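Long-range contact in conserved hypothetical cytochrome protein (PDB 6H5L), which binds two c-type hemes and probably transfers electrons as a diheme subunit of a multiheme reductase complex of an anammox bacterium: residues B[2-7]-B[88-93]. Numbering follows the deposited sequence.
Sequences EIPKEV and QRASVV
Ile-3 and Pro-4, in the irregular N-terminal segment 2-7, run past one side of helix 86-91, with the CA atoms of Ile-3 and Ala-90 only 5.1 Å apart. In this cytochrome c-type fold, the contact lays the loop ahead of helix 9-18 against helix 86-91, which follows the heme ligand Met-78 in sequence. No hydrogen bond joins the two segments, and the contact is made by apolar packing around the carbonyl oxygen of Ala-90. The Ile-3 side chain divides its two branches: chi1 of -53° sets CG2 anti to the backbone N, where it meets Val-93, while CG1 faces the methyl group of Ala-90 at 4.2 Å from its CB. The Ile-3 and Val-93 side chains cross at about a right angle, with Ile-3 CG2 set against the branch point of the valine, 3.7 Å from CB and nearly as close to both of its methyls. Tyr-66 also packs on Ile-3, so the isoleucine meets three helices, 62-71, 86-91 and 93-97. Pro-4 turns CD and CG to the same turn, CD lying 4.2 Å from Ala-90 CB and CG facing the backbone of Ser-91. Ser-91 turns its hydroxyl back to Gln-88 O, an OG-to-O hydrogen bond of 2.9 Å with the donor tilted 28° from the carbonyl plane. Val-92, whose CB points away from segment 2-7, touches heme c, and the Val-93 side chain lies about 7 Å from a heme c. Two carbons from successive residues converge on Ala-90 O, Ile-3 CG2 at 3.6 Å and Pro-4 CD at 3.5 Å.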
loop_
_atom_site.group_PDB
_atom_site.type_symbol
_atom_site.label_atom_id
_atom_site.label_comp_id
_atom_site.label_asym_id
_atom_site.label_seq_id
_atom_site.Cartn_x
_atom_site.Cartn_y
_atom_site.Cartn_z
ATOM N N GLU B 2 32.473 35.611 -38.782
ATOM C CA GLU B 2 32.184 37.024 -38.990
ATOM C C GLU B 2 30.797 37.195 -39.596
ATOM O O GLU B 2 30.474 36.587 -40.617
ATOM C CB GLU B 2 33.237 37.668 -39.890
ATOM C CG GLU B 2 34.519 38.019 -39.158
ATOM C CD GLU B 2 34.270 38.920 -37.961
ATOM O OE1 GLU B 2 33.410 39.821 -38.060
ATOM O OE2 GLU B 2 34.927 38.722 -36.916
ATOM N N ILE B 3 29.986 38.030 -38.958
ATOM C CA ILE B 3 28.630 38.318 -39.410
ATOM C C ILE B 3 28.683 39.574 -40.276
ATOM O O ILE B 3 29.144 40.621 -39.795
ATOM C CB ILE B 3 27.671 38.509 -38.226
ATOM C CG1 ILE B 3 27.751 37.306 -37.283
ATOM C CG2 ILE B 3 26.248 38.715 -38.720
ATOM C CD1 ILE B 3 26.945 37.461 -36.023
ATOM N N PRO B 4 28.236 39.520 -41.526
ATOM C CA PRO B 4 28.348 40.693 -42.398
ATOM C C PRO B 4 27.340 41.771 -42.033
ATOM O O PRO B 4 26.285 41.499 -41.451
ATOM C CB PRO B 4 28.062 40.120 -43.793
ATOM C CG PRO B 4 27.142 38.973 -43.521
ATOM C CD PRO B 4 27.596 38.380 -42.211
ATOM N N LYS B 5 27.694 43.013 -42.367
ATOM C CA LYS B 5 26.738 44.111 -42.325
ATOM C C LYS B 5 25.941 44.218 -43.614
ATOM O O LYS B 5 24.774 44.631 -43.588
ATOM C CB LYS B 5 27.462 45.433 -42.077
ATOM C CG LYS B 5 28.475 45.410 -40.935
ATOM C CD LYS B 5 27.797 45.201 -39.594
ATOM C CE LYS B 5 28.795 45.340 -38.457
ATOM N NZ LYS B 5 28.158 45.196 -37.120
ATOM N N GLU B 6 26.546 43.834 -44.735
ATOM C CA GLU B 6 25.900 43.911 -46.035
ATOM C C GLU B 6 24.885 42.788 -46.209
ATOM O O GLU B 6 25.029 41.694 -45.657
ATOM C CB GLU B 6 26.943 43.853 -47.154
ATOM C CG GLU B 6 28.017 42.781 -46.988
ATOM C CD GLU B 6 29.237 43.282 -46.230
ATOM O OE1 GLU B 6 29.526 42.754 -45.135
ATOM O OE2 GLU B 6 29.904 44.211 -46.732
ATOM N N VAL B 7 23.853 43.071 -46.994
ATOM C CA VAL B 7 22.833 42.089 -47.338
ATOM C C VAL B 7 23.232 41.409 -48.640
ATOM O O VAL B 7 23.618 42.074 -49.609
ATOM C CB VAL B 7 21.449 42.752 -47.455
ATOM C CG1 VAL B 7 20.429 41.771 -48.011
ATOM C CG2 VAL B 7 21.002 43.279 -46.104
ATOM N N GLN B 88 25.440 30.523 -43.538
ATOM C CA GLN B 88 24.028 30.713 -43.857
ATOM C C GLN B 88 23.297 31.430 -42.728
ATOM O O GLN B 88 22.537 32.375 -42.967
ATOM C CB GLN B 88 23.370 29.364 -44.153
ATOM C CG GLN B 88 23.693 28.798 -45.526
ATOM C CD GLN B 88 23.048 27.446 -45.765
ATOM O OE1 GLN B 88 23.108 26.558 -44.914
ATOM N NE2 GLN B 88 22.421 27.286 -46.925
ATOM N N ARG B 89 23.512 30.987 -41.487
ATOM C CA ARG B 89 22.880 31.647 -40.348
ATOM C C ARG B 89 23.381 33.074 -40.175
ATOM O O ARG B 89 22.642 33.937 -39.688
ATOM C CB ARG B 89 23.129 30.844 -39.073
ATOM C CG ARG B 89 22.325 29.562 -38.965
ATOM C CD ARG B 89 22.717 28.800 -37.711
ATOM N NE ARG B 89 23.704 27.760 -37.989
ATOM C CZ ARG B 89 24.603 27.330 -37.111
ATOM N NH1 ARG B 89 24.657 27.862 -35.898
ATOM N NH2 ARG B 89 25.458 26.376 -37.450
ATOM N N ALA B 90 24.630 33.341 -40.556
ATOM C CA ALA B 90 25.171 34.688 -40.427
ATOM C C ALA B 90 24.674 35.613 -41.530
ATOM O O ALA B 90 24.566 36.825 -41.312
ATOM C CB ALA B 90 26.701 34.642 -40.423
ATOM N N SER B 91 24.360 35.069 -42.708
ATOM C CA SER B 91 23.935 35.898 -43.830
ATOM C C SER B 91 22.505 36.403 -43.688
ATOM O O SER B 91 22.133 37.362 -44.373
ATOM C CB SER B 91 24.073 35.123 -45.143
ATOM O OG SER B 91 23.157 34.046 -45.201
ATOM N N VAL B 92 21.693 35.785 -42.822
ATOM C CA VAL B 92 20.320 36.240 -42.614
ATOM C C VAL B 92 20.201 37.267 -41.499
ATOM O O VAL B 92 19.130 37.879 -41.351
ATOM C CB VAL B 92 19.367 35.066 -42.308
ATOM C CG1 VAL B 92 19.349 34.078 -43.456
ATOM C CG2 VAL B 92 19.763 34.381 -41.004
ATOM N N VAL B 93 21.254 37.465 -40.701
ATOM C CA VAL B 93 21.221 38.505 -39.674
ATOM C C VAL B 93 20.919 39.884 -40.261
ATOM O O VAL B 93 20.010 40.554 -39.754
ATOM C CB VAL B 93 22.520 38.482 -38.851
ATOM C CG1 VAL B 93 22.530 39.619 -37.839
ATOM C CG2 VAL B 93 22.679 37.138 -38.155
#